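Local coordinates for FBP protein (Leishmania major, PDB 5OEZ) that probably hydrolyses fructose 1,6-bisphosphate to fructose 6-phosphate and phosphate, a magnesium-dependent step of gluconeogenesis, working as a homotetramer, at residues 221-232 against 265-273. Residues are numbered along the deposited sequence; the frame is centred on the assembly and turned at random.
Sequences NYGKWEPWFKEY and IFCYPKDAN
Ala272 N donates to Lys224 O at 2.9 Å, a nearly straight bond (163°) that ties the 3-10 turn 222-224 to the loop leaving strand 265-268. Beyond it, helix 227-238 packs on one side of that strand, an alpha-on-beta layer in the C-terminal domain of this class 1 fructose-1,6-bisphosphatase. Pro269 is the hub of the apolar packing. Its CB sits 3.8 Å from the Phe229 ring centroid, almost on the ring normal, a CH-pi contact, while its CG lies 3.4 Å from Trp225 NE1, over a face of the indole. Phe229 CD2 covers that same indole face. With CG anti to the backbone N (chi1 -166°), Phe229 reaches down from the helix to the strand, where Cys267 SG meets the ring at its edge. Tyr321 of strand 317-323 touches Phe229, Cys267 and Pro269. Tyr268, which binds fructose 6-phosphate in another structure of this protein, points its CB away from 221-232, across the strand from Cys267 and Ile265. Outside the apolar patch, Glu226 OE1 lies 3.4 Å from Lys270 CE, whereas Lys270 NZ hydrogen-bonds to Ser302 OG. At the far end of the contact, Tyr232 OH abuts Ile265 CG2 and CD1 together, 3.5 Å from each.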
ATOM      1  N   ASN C 221      27.713 -22.494  19.313  1.00 64.86           N
ATOM      2  CA  ASN C 221      29.138 -22.176  19.475  1.00 62.12           C
ATOM      3  C   ASN C 221      29.726 -22.502  20.857  1.00 56.91           C
ATOM      4  O   ASN C 221      30.839 -22.075  21.163  1.00 54.75           O
ATOM      5  CB  ASN C 221      29.361 -20.676  19.158  1.00 56.66           C
ATOM      6  CG  ASN C 221      29.075 -20.335  17.706  1.00 55.67           C
ATOM      7  OD1 ASN C 221      29.294 -21.153  16.815  1.00 65.55           O
ATOM      8  ND2 ASN C 221      28.591 -19.127  17.457  1.00 61.28           N
ATOM      9  N   TYR C 222      28.977 -23.239  21.675  1.00 55.04           N
ATOM     10  CA  TYR C 222      29.323 -23.542  23.062  1.00 54.96           C
ATOM     11  C   TYR C 222      30.778 -23.955  23.251  1.00 57.41           C
ATOM     12  O   TYR C 222      31.473 -23.401  24.095  1.00 47.55           O
ATOM     13  CB  TYR C 222      28.428 -24.663  23.600  1.00 60.11           C
ATOM     14  CG  TYR C 222      28.628 -24.958  25.060  1.00 62.95           C
ATOM     15  CD1 TYR C 222      27.967 -24.203  26.020  1.00 83.12           C
ATOM     16  CD2 TYR C 222      29.470 -25.986  25.486  1.00 69.47           C
ATOM     17  CE1 TYR C 222      28.139 -24.455  27.371  1.00 82.53           C
ATOM     18  CE2 TYR C 222      29.651 -26.251  26.840  1.00 76.05           C
ATOM     19  CZ  TYR C 222      28.976 -25.480  27.776  1.00 72.93           C
ATOM     20  OH  TYR C 222      29.114 -25.699  29.128  1.00101.15           O
ATOM     21  N   GLY C 223      31.221 -24.934  22.470  1.00 56.07           N
ATOM     22  CA  GLY C 223      32.565 -25.468  22.587  1.00 53.07           C
ATOM     23  C   GLY C 223      33.711 -24.510  22.277  1.00 59.22           C
ATOM     24  O   GLY C 223      34.846 -24.796  22.617  1.00 66.15           O
ATOM     25  N   LYS C 224      33.417 -23.386  21.628  1.00 57.61           N
ATOM     26  CA  LYS C 224      34.401 -22.384  21.268  1.00 56.90           C
ATOM     27  C   LYS C 224      34.486 -21.244  22.288  1.00 56.96           C
ATOM     28  O   LYS C 224      35.376 -20.398  22.181  1.00 51.15           O
ATOM     29  CB  LYS C 224      34.040 -21.789  19.904  1.00 72.22           C
ATOM     30  CG  LYS C 224      34.188 -22.759  18.727  1.00 89.31           C
ATOM     31  CD  LYS C 224      33.514 -22.277  17.412  1.00112.82           C
ATOM     32  CE  LYS C 224      32.202 -22.946  17.054  1.00121.36           C
ATOM     33  NZ  LYS C 224      31.806 -22.739  15.632  1.00122.07           N
ATOM     34  N   TRP C 225      33.587 -21.221  23.270  1.00 48.21           N
ATOM     35  CA  TRP C 225      33.545 -20.137  24.243  1.00 45.91           C
ATOM     36  C   TRP C 225      34.597 -20.243  25.335  1.00 47.38           C
ATOM     37  O   TRP C 225      35.111 -21.317  25.601  1.00 55.68           O
ATOM     38  CB  TRP C 225      32.193 -20.110  24.941  1.00 46.33           C
ATOM     39  CG  TRP C 225      31.048 -19.746  24.087  1.00 53.86           C
ATOM     40  CD1 TRP C 225      31.075 -19.055  22.909  1.00 55.22           C
ATOM     41  CD2 TRP C 225      29.676 -20.017  24.366  1.00 56.41           C
ATOM     42  NE1 TRP C 225      29.801 -18.903  22.429  1.00 57.60           N
ATOM     43  CE2 TRP C 225      28.925 -19.483  23.306  1.00 48.43           C
ATOM     44  CE3 TRP C 225      29.009 -20.683  25.402  1.00 51.57           C
ATOM     45  CZ2 TRP C 225      27.546 -19.572  23.257  1.00 60.91           C
ATOM     46  CZ3 TRP C 225      27.637 -20.769  25.350  1.00 55.10           C
ATOM     47  CH2 TRP C 225      26.919 -20.216  24.288  1.00 47.51           C
ATOM     48  N   GLU C 226      34.857 -19.115  25.986  1.00 49.45           N
ATOM     49  CA  GLU C 226      35.724 -19.043  27.153  1.00 46.96           C
ATOM     50  C   GLU C 226      35.028 -19.726  28.323  1.00 48.91           C
ATOM     51  O   GLU C 226      33.801 -19.648  28.427  1.00 61.26           O
ATOM     52  CB  GLU C 226      36.026 -17.579  27.521  1.00 47.46           C
ATOM     53  CG  GLU C 226      36.939 -16.888  26.522  1.00 52.70           C
ATOM     54  CD  GLU C 226      37.303 -15.478  26.948  1.00 64.84           C
ATOM     55  OE1 GLU C 226      36.439 -14.573  26.862  1.00 58.08           O
ATOM     56  OE2 GLU C 226      38.466 -15.262  27.349  1.00 73.92           O
ATOM     57  N   PRO C 227      35.793 -20.387  29.205  1.00 47.99           N
ATOM     58  CA  PRO C 227      35.158 -21.108  30.324  1.00 49.60           C
ATOM     59  C   PRO C 227      34.221 -20.272  31.204  1.00 44.46           C
ATOM     60  O   PRO C 227      33.166 -20.756  31.575  1.00 47.76           O
ATOM     61  CB  PRO C 227      36.355 -21.624  31.130  1.00 46.59           C
ATOM     62  CG  PRO C 227      37.425 -21.823  30.105  1.00 50.71           C
ATOM     63  CD  PRO C 227      37.213 -20.771  29.041  1.00 49.16           C
ATOM     64  N   TRP C 228      34.588 -19.039  31.522  1.00 45.90           N
ATOM     65  CA  TRP C 228      33.726 -18.219  32.358  1.00 45.82           C
ATOM     66  C   TRP C 228      32.325 -18.010  31.745  1.00 47.54           C
ATOM     67  O   TRP C 228      31.339 -17.978  32.465  1.00 43.17           O
ATOM     68  CB  TRP C 228      34.371 -16.887  32.698  1.00 42.80           C
ATOM     69  CG  TRP C 228      34.440 -15.868  31.576  1.00 45.37           C
ATOM     70  CD1 TRP C 228      35.515 -15.589  30.793  1.00 43.91           C
ATOM     71  CD2 TRP C 228      33.395 -14.966  31.160  1.00 41.93           C
ATOM     72  NE1 TRP C 228      35.208 -14.579  29.908  1.00 48.22           N
ATOM     73  CE2 TRP C 228      33.911 -14.188  30.107  1.00 46.90           C
ATOM     74  CE3 TRP C 228      32.075 -14.751  31.572  1.00 38.04           C
ATOM     75  CZ2 TRP C 228      33.153 -13.194  29.464  1.00 45.88           C
ATOM     76  CZ3 TRP C 228      31.333 -13.781  30.945  1.00 44.56           C
ATOM     77  CH2 TRP C 228      31.871 -13.012  29.898  1.00 47.31           C
ATOM     78  N   PHE C 229      32.249 -17.902  30.420  1.00 47.35           N
ATOM     79  CA  PHE C 229      30.982 -17.710  29.744  1.00 43.80           C
ATOM     80  C   PHE C 229      30.160 -18.999  29.656  1.00 41.44           C
ATOM     81  O   PHE C 229      28.929 -18.953  29.699  1.00 37.30           O
ATOM     82  CB  PHE C 229      31.171 -17.087  28.355  1.00 47.46           C
ATOM     83  CG  PHE C 229      29.887 -16.568  27.752  1.00 47.52           C
ATOM     84  CD1 PHE C 229      29.397 -15.310  28.105  1.00 40.14           C
ATOM     85  CD2 PHE C 229      29.158 -17.346  26.871  1.00 44.52           C
ATOM     86  CE1 PHE C 229      28.204 -14.831  27.559  1.00 42.45           C
ATOM     87  CE2 PHE C 229      27.961 -16.882  26.343  1.00 45.71           C
ATOM     88  CZ  PHE C 229      27.488 -15.614  26.681  1.00 40.86           C
ATOM     89  N   LYS C 230      30.823 -20.142  29.544  1.00 39.20           N
ATOM     90  CA  LYS C 230      30.122 -21.423  29.665  1.00 42.33           C
ATOM     91  C   LYS C 230      29.477 -21.532  31.029  1.00 46.74           C
ATOM     92  O   LYS C 230      28.335 -21.965  31.149  1.00 51.66           O
ATOM     93  CB  LYS C 230      31.069 -22.599  29.474  1.00 43.34           C
ATOM     94  CG  LYS C 230      31.659 -22.721  28.086  1.00 45.42           C
ATOM     95  CD  LYS C 230      32.527 -23.969  28.012  1.00 45.17           C
ATOM     96  CE  LYS C 230      33.181 -24.115  26.658  1.00 48.62           C
ATOM     97  NZ  LYS C 230      34.233 -25.146  26.716  1.00 56.90           N
ATOM     98  N   GLU C 231      30.220 -21.142  32.063  1.00 47.74           N
ATOM     99  CA  GLU C 231      29.693 -21.202  33.424  1.00 50.16           C
ATOM    100  C   GLU C 231      28.477 -20.315  33.608  1.00 39.78           C
ATOM    101  O   GLU C 231      27.526 -20.710  34.266  1.00 42.08           O
ATOM    102  CB  GLU C 231      30.779 -20.851  34.444  1.00 49.34           C
ATOM    103  CG  GLU C 231      31.858 -21.920  34.530  1.00 50.56           C
ATOM    104  CD  GLU C 231      32.991 -21.573  35.489  1.00 54.28           C
ATOM    105  OE1 GLU C 231      32.809 -20.704  36.403  1.00 60.93           O
ATOM    106  OE2 GLU C 231      34.064 -22.227  35.357  1.00 60.23           O
ATOM    107  N   TYR C 232      28.524 -19.133  33.024  1.00 37.69           N
ATOM    108  CA  TYR C 232      27.415 -18.190  33.091  1.00 44.50           C
ATOM    109  C   TYR C 232      26.172 -18.778  32.437  1.00 44.01           C
ATOM    110  O   TYR C 232      25.079 -18.744  33.006  1.00 38.23           O
ATOM    111  CB  TYR C 232      27.799 -16.861  32.429  1.00 46.79           C
ATOM    112  CG  TYR C 232      26.632 -15.940  32.104  1.00 50.24           C
ATOM    113  CD1 TYR C 232      25.849 -15.401  33.111  1.00 52.00           C
ATOM    114  CD2 TYR C 232      26.321 -15.602  30.789  1.00 49.09           C
ATOM    115  CE1 TYR C 232      24.805 -14.552  32.821  1.00 44.10           C
ATOM    116  CE2 TYR C 232      25.261 -14.766  30.488  1.00 43.99           C
ATOM    117  CZ  TYR C 232      24.507 -14.238  31.505  1.00 46.86           C
ATOM    118  OH  TYR C 232      23.461 -13.373  31.217  1.00 49.76           O
ATOM    119  N   ILE C 265      19.281 -10.008  27.999  1.00 40.52           N
ATOM    120  CA  ILE C 265      20.667  -9.877  27.602  1.00 41.76           C
ATOM    121  C   ILE C 265      20.850 -10.431  26.204  1.00 38.41           C
ATOM    122  O   ILE C 265      20.297 -11.483  25.865  1.00 37.18           O
ATOM    123  CB  ILE C 265      21.664 -10.525  28.636  1.00 41.15           C
ATOM    124  CG1 ILE C 265      23.101 -10.074  28.346  1.00 47.18           C
ATOM    125  CG2 ILE C 265      21.564 -12.036  28.656  1.00 45.30           C
ATOM    126  CD1 ILE C 265      24.089 -10.372  29.461  1.00 45.60           C
ATOM    127  N   PHE C 266      21.662  -9.721  25.417  1.00 40.98           N
ATOM    128  CA  PHE C 266      22.130 -10.182  24.120  1.00 47.48           C
ATOM    129  C   PHE C 266      23.655 -10.302  24.158  1.00 39.39           C
ATOM    130  O   PHE C 266      24.324  -9.337  24.525  1.00 44.39           O
ATOM    131  CB  PHE C 266      21.709  -9.183  23.029  1.00 40.10           C
ATOM    132  CG  PHE C 266      22.212  -9.538  21.673  1.00 38.15           C
ATOM    133  CD1 PHE C 266      21.644 -10.596  20.967  1.00 45.06           C
ATOM    134  CD2 PHE C 266      23.304  -8.860  21.121  1.00 46.93           C
ATOM    135  CE1 PHE C 266      22.128 -10.963  19.717  1.00 50.80           C
ATOM    136  CE2 PHE C 266      23.806  -9.230  19.879  1.00 48.87           C
ATOM    137  CZ  PHE C 266      23.217 -10.284  19.181  1.00 52.64           C
ATOM    138  N   CYS C 267      24.191 -11.440  23.714  1.00 45.44           N
ATOM    139  CA  CYS C 267      25.649 -11.700  23.758  1.00 44.89           C
ATOM    140  C   CYS C 267      26.204 -12.215  22.437  1.00 39.02           C
ATOM    141  O   CYS C 267      25.620 -13.088  21.806  1.00 40.25           O
ATOM    142  CB  CYS C 267      25.980 -12.728  24.819  1.00 39.33           C
ATOM    143  SG  CYS C 267      25.465 -12.320  26.469  1.00 53.79           S
ATOM    144  N   TYR C 268      27.303 -11.605  22.007  1.00 40.67           N
ATOM    145  CA  TYR C 268      28.230 -12.229  21.067  1.00 45.52           C
ATOM    146  C   TYR C 268      29.562 -12.306  21.789  1.00 43.57           C
ATOM    147  O   TYR C 268      30.377 -11.382  21.688  1.00 44.63           O
ATOM    148  CB  TYR C 268      28.417 -11.465  19.785  1.00 48.55           C
ATOM    149  CG  TYR C 268      27.366 -11.637  18.711  1.00 56.67           C
ATOM    150  CD1 TYR C 268      27.183 -12.853  18.054  1.00 59.25           C
ATOM    151  CD2 TYR C 268      26.595 -10.552  18.298  1.00 61.11           C
ATOM    152  CE1 TYR C 268      26.217 -12.994  17.051  1.00 63.96           C
ATOM    153  CE2 TYR C 268      25.649 -10.678  17.288  1.00 77.80           C
ATOM    154  CZ  TYR C 268      25.454 -11.902  16.672  1.00 67.48           C
ATOM    155  OH  TYR C 268      24.508 -12.026  15.681  1.00 92.16           O
ATOM    156  N   PRO C 269      29.769 -13.398  22.522  1.00 41.26           N
ATOM    157  CA  PRO C 269      30.953 -13.527  23.342  1.00 46.06           C
ATOM    158  C   PRO C 269      32.165 -13.834  22.516  1.00 48.18           C
ATOM    159  O   PRO C 269      32.049 -14.189  21.351  1.00 51.76           O
ATOM    160  CB  PRO C 269      30.639 -14.740  24.214  1.00 44.56           C
ATOM    161  CG  PRO C 269      29.815 -15.603  23.336  1.00 48.13           C
ATOM    162  CD  PRO C 269      28.991 -14.654  22.487  1.00 43.87           C
ATOM    163  N   LYS C 270      33.330 -13.678  23.130  1.00 51.55           N
ATOM    164  CA  LYS C 270      34.579 -14.052  22.502  1.00 50.58           C
ATOM    165  C   LYS C 270      34.567 -15.575  22.294  1.00 49.85           C
ATOM    166  O   LYS C 270      34.100 -16.329  23.138  1.00 53.08           O
ATOM    167  CB  LYS C 270      35.739 -13.635  23.404  1.00 65.77           C
ATOM    168  CG  LYS C 270      37.101 -13.564  22.728  1.00 74.51           C
ATOM    169  CD  LYS C 270      38.310 -13.521  23.665  1.00 93.81           C
ATOM    170  CE  LYS C 270      38.209 -12.524  24.809  1.00 94.94           C
ATOM    171  NZ  LYS C 270      38.383 -11.116  24.373  1.00115.26           N
ATOM    172  N   ASP C 271      35.061 -16.014  21.159  1.00 57.10           N
ATOM    173  CA  ASP C 271      35.206 -17.431  20.909  1.00 82.51           C
ATOM    174  C   ASP C 271      36.498 -17.674  20.140  1.00 85.07           C
ATOM    175  O   ASP C 271      37.002 -16.782  19.440  1.00 74.36           O
ATOM    176  CB  ASP C 271      33.956 -18.114  20.300  1.00 97.96           C
ATOM    177  CG  ASP C 271      33.749 -17.860  18.861  1.00 95.68           C
ATOM    178  OD1 ASP C 271      34.653 -18.064  18.039  1.00129.58           O
ATOM    179  OD2 ASP C 271      32.589 -17.603  18.554  1.00107.38           O
ATOM    180  N   ALA C 272      37.014 -18.889  20.290  1.00 88.63           N
ATOM    181  CA  ALA C 272      38.299 -19.290  19.704  1.00 82.53           C
ATOM    182  C   ALA C 272      38.437 -19.057  18.184  1.00 97.38           C
ATOM    183  O   ALA C 272      39.525 -18.761  17.703  1.00100.03           O
ATOM    184  CB  ALA C 272      38.577 -20.735  20.051  1.00 80.92           C
ATOM    185  N   ASN C 273      37.349 -19.176  17.427  1.00104.95           N
ATOM    186  CA  ASN C 273      37.412 -18.845  15.984  1.00107.90           C
ATOM    187  C   ASN C 273      37.723 -17.387  15.654  1.00112.22           C
ATOM    188  O   ASN C 273      38.384 -17.109  14.639  1.00134.00           O
ATOM    189  CB  ASN C 273      36.091 -19.055  15.264  1.00102.34           C
ATOM    190  CG  ASN C 273      35.837 -20.472  14.871  1.00110.29           C
ATOM    191  OD1 ASN C 273      34.687 -20.882  14.712  1.00 97.20           O
ATOM    192  ND2 ASN C 273      36.895 -21.234  14.703  1.00119.10           N
TER